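Local coordinates for putative acyl-[acyl-carrier-protein] desaturase DesA2 (PDB 1ZA0) that may act as a desaturase in mycobacterial fatty acid biosynthesis, belonging to an acyl-ACP desaturase family that relies on two iron ions per subunit, at residues I65-E70 with L236-D241; A170-E175 with A240-F245. All blocks are in the same frame, centred on the assembly; numbering follows the deposited sequence.

Interaction 1: I65-E70 with L236-D241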
loop_
_atom_site.group_PDB
_atom_site.type_symbol
_atom_site.label_atom_id
_atom_site.label_comp_id
_atom_site.label_asym_id
_atom_site.label_seq_id
_atom_site.Cartn_x
_atom_site.Cartn_y
_atom_site.Cartn_z
ATOM N N ILE A 65 -2.102 -15.459 -5.011
ATOM C CA ILE A 65 -1.163 -14.470 -5.454
ATOM C C ILE A 65 -1.867 -13.449 -6.350
ATOM O O ILE A 65 -1.693 -12.221 -6.153
ATOM C CB ILE A 65 0.042 -15.103 -6.160
ATOM C CG1 ILE A 65 0.836 -16.020 -5.191
ATOM C CG2 ILE A 65 0.893 -14.009 -6.783
ATOM C CD1 ILE A 65 1.201 -15.390 -3.909
ATOM N N THR A 66 -2.661 -13.929 -7.316
ATOM C CA THR A 66 -3.402 -13.005 -8.213
ATOM C C THR A 66 -4.530 -12.238 -7.514
ATOM O O THR A 66 -4.751 -11.073 -7.808
ATOM C CB THR A 66 -3.972 -13.765 -9.485
ATOM O OG1 THR A 66 -4.789 -14.853 -9.083
ATOM C CG2 THR A 66 -2.871 -14.402 -10.273
ATOM N N ASP A 67 -5.227 -12.858 -6.554
ATOM C CA ASP A 67 -6.189 -12.135 -5.774
ATOM C C ASP A 67 -5.512 -10.971 -5.044
ATOM O O ASP A 67 -6.029 -9.848 -5.035
ATOM C CB ASP A 67 -6.850 -13.007 -4.709
ATOM C CG ASP A 67 -7.845 -14.055 -5.272
ATOM O OD1 ASP A 67 -8.187 -14.013 -6.479
ATOM O OD2 ASP A 67 -8.308 -14.941 -4.514
ATOM N N ALA A 68 -4.385 -11.257 -4.384
ATOM C CA ALA A 68 -3.613 -10.222 -3.654
ATOM C C ALA A 68 -3.215 -9.066 -4.613
ATOM O O ALA A 68 -3.311 -7.878 -4.252
ATOM C CB ALA A 68 -2.419 -10.819 -3.018
ATOM N N CYS A 69 -2.794 -9.416 -5.816
ATOM C CA CYS A 69 -2.376 -8.413 -6.778
ATOM C C CYS A 69 -3.567 -7.530 -7.269
ATOM O O CYS A 69 -3.390 -6.373 -7.523
ATOM C CB CYS A 69 -1.690 -9.034 -7.987
ATOM S SG CYS A 69 -0.050 -9.693 -7.649
ATOM N N GLU A 70 -4.723 -8.133 -7.456
ATOM C CA GLU A 70 -5.925 -7.416 -7.879
ATOM C C GLU A 70 -6.385 -6.464 -6.817
ATOM O O GLU A 70 -6.737 -5.338 -7.128
ATOM C CB GLU A 70 -7.061 -8.365 -8.254
ATOM C CG GLU A 70 -6.684 -9.220 -9.436
ATOM C CD GLU A 70 -7.770 -10.172 -9.871
ATOM O OE1 GLU A 70 -8.073 -11.178 -9.190
ATOM O OE2 GLU A 70 -8.306 -9.891 -10.962
ATOM N N LEU A 236 -10.470 -11.421 -0.467
ATOM C CA LEU A 236 -9.972 -11.044 0.886
ATOM C C LEU A 236 -9.799 -12.256 1.754
ATOM O O LEU A 236 -8.804 -12.368 2.431
ATOM C CB LEU A 236 -10.861 -10.026 1.633
ATOM C CG LEU A 236 -10.982 -8.599 1.101
ATOM C CD1 LEU A 236 -11.748 -7.667 2.097
ATOM C CD2 LEU A 236 -9.705 -7.981 0.817
ATOM N N GLN A 237 -10.761 -13.191 1.729
ATOM C CA GLN A 237 -10.681 -14.401 2.577
ATOM C C GLN A 237 -9.507 -15.284 2.126
ATOM O O GLN A 237 -8.738 -15.845 2.932
ATOM C CB GLN A 237 -12.015 -15.188 2.500
ATOM C CG GLN A 237 -12.212 -16.244 3.618
ATOM C CD GLN A 237 -12.090 -15.654 5.011
ATOM O OE1 GLN A 237 -12.769 -14.667 5.323
ATOM N NE2 GLN A 237 -11.209 -16.223 5.843
ATOM N N ASN A 238 -9.326 -15.366 0.815
ATOM C CA ASN A 238 -8.242 -16.164 0.281
ATOM C C ASN A 238 -6.860 -15.586 0.734
ATOM O O ASN A 238 -6.011 -16.292 1.211
ATOM C CB ASN A 238 -8.353 -16.198 -1.249
ATOM C CG ASN A 238 -7.782 -17.461 -1.866
ATOM O OD1 ASN A 238 -7.791 -18.538 -1.256
ATOM N ND2 ASN A 238 -7.281 -17.336 -3.089
ATOM N N VAL A 239 -6.676 -14.266 0.641
ATOM C CA VAL A 239 -5.381 -13.667 1.025
ATOM C C VAL A 239 -5.214 -13.741 2.540
ATOM O O VAL A 239 -4.134 -13.892 3.008
ATOM C CB VAL A 239 -5.135 -12.226 0.453
ATOM C CG1 VAL A 239 -5.454 -12.126 -1.039
ATOM C CG2 VAL A 239 -5.830 -11.180 1.221
ATOM N N ALA A 240 -6.300 -13.671 3.294
ATOM C CA ALA A 240 -6.237 -13.928 4.749
ATOM C C ALA A 240 -5.827 -15.356 5.091
ATOM O O ALA A 240 -4.940 -15.546 5.924
ATOM C CB ALA A 240 -7.559 -13.510 5.461
ATOM N N ASP A 241 -6.382 -16.352 4.385
ATOM C CA ASP A 241 -6.050 -17.788 4.601
ATOM C C ASP A 241 -4.589 -18.122 4.308
ATOM O O ASP A 241 -3.969 -18.963 4.973
ATOM C CB ASP A 241 -6.934 -18.678 3.713
ATOM C CG ASP A 241 -8.408 -18.697 4.158
ATOM O OD1 ASP A 241 -8.732 -18.215 5.271
ATOM O OD2 ASP A 241 -9.301 -19.135 3.389
#
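The carboxylate of D67 and the carboxamide of N238 meet with their planes 62° apart, and ND2 stands above the plane of the carboxylate instead of lying level with it. This is a helix-helix contact in the all-helical, ferritin-like fold of the desaturase: short helix 233-241 lies across helix 63-77, their local axes 8.9 Å apart at an angle of 120°. The bond from N238 ND2 to D67 OD2 spans 3.0 Å, is somewhat bent, and reaches the oxygen 39° out of the carboxylate plane; OD2 is in turn tilted somewhat out of the amide plane of N238. The other oxygen, OD1, makes a weak, long ion pair with K235, whose NZ also forms a salt bridge with E70; the positive charge nearby probably helps stabilise the D67 carboxylate.

The two polar side chains cross at about a right angle. N238 turns its CG anti to the backbone N, which swings the amide out to D67, and its CB also comes within 3.5 Å of D67 OD2.

Beside this polar pair the interface is apolar and more deeply buried. V239 points at the other helix, and its CG1 branch, anti to the carbonyl carbon, does the touching. It rests alongside the backbone of A68, whose small side chain lets the CA atoms of A68 and V239 come within 6.1 Å. A68 is covered from the bundle by F165 and L169 of helix 148-172. V239 CG1 lies against D67 CB and A68 CB, and its closest approach is to A68 N, at 3.6 Å.

Interaction 2: A170-E175 with A240-F245; sequences AAQIEE and ADAGIF
Q172 crosses from the end of helix 148-172 to A242 and I244, at the Schellman motif that finishes helix 233-241. There G243 takes a positive phi of 78°, and its N bonds back to A240 O. From CB, which points at the opposite segment, the Q172 chain leaves with CG beside the backbone N and anti to the carbonyl carbon; beyond CG it runs extended, carrying the amide over to the turn. CD then arrives 3.7 Å from I244 CG1.

At the tip the two ends of the amide differ in their main partners. OE1 has carbon neighbours across the contact: I244 CG1 at 3.5 Å, I244 CD1 at 3.6 Å and A242 CB at 3.7 Å. I244 offers its CG1-CD1 branch; it is buried and also touches L169, while its backbone O accepts a hydrogen bond from N168 ND2. Both neighbours belong to helix 148-172, so the same helix end grips the turn at more than one point. NE2 does the polar work, donating to the turn carbonyl: Q172 NE2 lies 2.8 Å from A242 O, with an N-H...O angle of 151° and the donor 32° off the carbonyl plane.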
loop_
_atom_site.group_PDB
_atom_site.type_symbol
_atom_site.label_atom_id
_atom_site.label_comp_id
_atom_site.label_asym_id
_atom_site.label_seq_id
_atom_site.Cartn_x
_atom_site.Cartn_y
_atom_site.Cartn_z
ATOM N N ALA A 170 5.302 -10.713 -1.403
ATOM C CA ALA A 170 6.558 -10.932 -2.106
ATOM C C ALA A 170 7.212 -12.293 -1.598
ATOM O O ALA A 170 7.627 -13.111 -2.387
ATOM C CB ALA A 170 7.504 -9.746 -1.858
ATOM N N ALA A 171 7.148 -12.537 -0.290
ATOM C CA ALA A 171 7.783 -13.662 0.324
ATOM C C ALA A 171 7.121 -14.983 -0.131
ATOM O O ALA A 171 7.731 -15.991 0.019
ATOM C CB ALA A 171 7.759 -13.544 1.814
ATOM N N GLN A 172 5.879 -14.953 -0.612
ATOM C CA GLN A 172 5.141 -16.140 -1.056
ATOM C C GLN A 172 5.149 -16.349 -2.561
ATOM O O GLN A 172 4.617 -17.367 -3.031
ATOM C CB GLN A 172 3.690 -16.126 -0.566
ATOM C CG GLN A 172 3.534 -16.261 0.959
ATOM C CD GLN A 172 2.121 -16.310 1.464
ATOM O OE1 GLN A 172 1.213 -16.609 0.706
ATOM N NE2 GLN A 172 1.914 -16.016 2.762
ATOM N N ILE A 173 5.725 -15.417 -3.313
ATOM C CA ILE A 173 5.759 -15.489 -4.796
ATOM C C ILE A 173 7.024 -16.140 -5.330
ATOM O O ILE A 173 8.098 -15.642 -5.100
ATOM C CB ILE A 173 5.667 -14.054 -5.439
ATOM C CG1 ILE A 173 4.311 -13.432 -5.124
ATOM C CG2 ILE A 173 5.913 -14.097 -6.925
ATOM C CD1 ILE A 173 4.171 -11.947 -5.608
ATOM N N GLU A 174 6.882 -17.222 -6.110
ATOM C CA GLU A 174 8.023 -17.923 -6.618
ATOM C C GLU A 174 8.433 -17.451 -8.009
ATOM O O GLU A 174 9.626 -17.439 -8.374
ATOM C CB GLU A 174 7.753 -19.448 -6.615
ATOM C CG GLU A 174 7.417 -20.024 -5.238
ATOM C CD GLU A 174 7.679 -21.545 -5.199
ATOM O OE1 GLU A 174 7.787 -22.168 -6.276
ATOM O OE2 GLU A 174 7.911 -22.077 -4.144
ATOM N N GLU A 175 7.459 -16.980 -8.783
ATOM C CA GLU A 175 7.756 -16.377 -10.055
ATOM C C GLU A 175 8.649 -15.130 -9.842
ATOM O O GLU A 175 8.210 -14.150 -9.229
ATOM C CB GLU A 175 6.462 -16.012 -10.789
ATOM C CG GLU A 175 6.718 -15.828 -12.295
ATOM C CD GLU A 175 7.386 -14.507 -12.642
ATOM O OE1 GLU A 175 6.720 -13.425 -12.525
ATOM O OE2 GLU A 175 8.531 -14.525 -13.109
ATOM N N ALA A 240 -6.300 -13.671 3.294
ATOM C CA ALA A 240 -6.237 -13.928 4.749
ATOM C C ALA A 240 -5.827 -15.356 5.091
ATOM O O ALA A 240 -4.940 -15.546 5.924
ATOM C CB ALA A 240 -7.559 -13.510 5.461
ATOM N N ASP A 241 -6.382 -16.352 4.385
ATOM C CA ASP A 241 -6.050 -17.788 4.601
ATOM C C ASP A 241 -4.589 -18.122 4.308
ATOM O O ASP A 241 -3.969 -18.963 4.973
ATOM C CB ASP A 241 -6.934 -18.678 3.713
ATOM C CG ASP A 241 -8.408 -18.697 4.158
ATOM O OD1 ASP A 241 -8.732 -18.215 5.271
ATOM O OD2 ASP A 241 -9.301 -19.135 3.389
ATOM N N ALA A 242 -4.025 -17.437 3.326
ATOM C CA ALA A 242 -2.606 -17.583 2.998
ATOM C C ALA A 242 -1.678 -16.876 3.972
ATOM O O ALA A 242 -0.481 -16.992 3.863
ATOM C CB ALA A 242 -2.344 -17.073 1.559
ATOM N N GLY A 243 -2.219 -16.082 4.888
ATOM C CA GLY A 243 -1.388 -15.342 5.821
ATOM C C GLY A 243 -0.758 -14.083 5.183
ATOM O O GLY A 243 0.156 -13.507 5.761
ATOM N N ILE A 244 -1.208 -13.657 4.003
ATOM C CA ILE A 244 -0.649 -12.416 3.433
ATOM C C ILE A 244 -1.189 -11.220 4.225
ATOM O O ILE A 244 -0.433 -10.367 4.664
ATOM C CB ILE A 244 -0.987 -12.345 1.925
ATOM C CG1 ILE A 244 -0.225 -13.483 1.193
ATOM C CG2 ILE A 244 -0.796 -10.967 1.316
ATOM C CD1 ILE A 244 -0.860 -13.840 -0.160
ATOM N N PHE A 245 -2.497 -11.103 4.319
ATOM C CA PHE A 245 -3.043 -10.025 5.111
ATOM C C PHE A 245 -4.418 -10.367 5.559
ATOM O O PHE A 245 -5.252 -10.843 4.799
ATOM C CB PHE A 245 -3.043 -8.708 4.352
ATOM C CG PHE A 245 -3.094 -7.495 5.230
ATOM C CD1 PHE A 245 -1.922 -6.934 5.752
ATOM C CD2 PHE A 245 -4.311 -6.928 5.580
ATOM C CE1 PHE A 245 -1.960 -5.811 6.560
ATOM C CE2 PHE A 245 -4.339 -5.750 6.397
ATOM C CZ PHE A 245 -3.165 -5.212 6.877
#

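Overall arrangement
From the N terminus, helix 63-77 supplies the first partner, 65-70, and the chain then runs through 165 residues, largely helical, before helix 233-241 returns to it and closes interaction 1. Within that span, helix 148-172 ends in 170-175, which opens a shorter loop of 64 residues closed by interaction 2. This second loop begins inside the first and nearly nests in it; the two share A240 and D241, and interaction 2 overruns the end of interaction 1 by four residues, 242-245. The contacts join directly: V239 O and I244 N are probably hydrogen-bonded, and I65 packs on I173. Helices 63-77, 148-172 and 233-241 are thereby tied together.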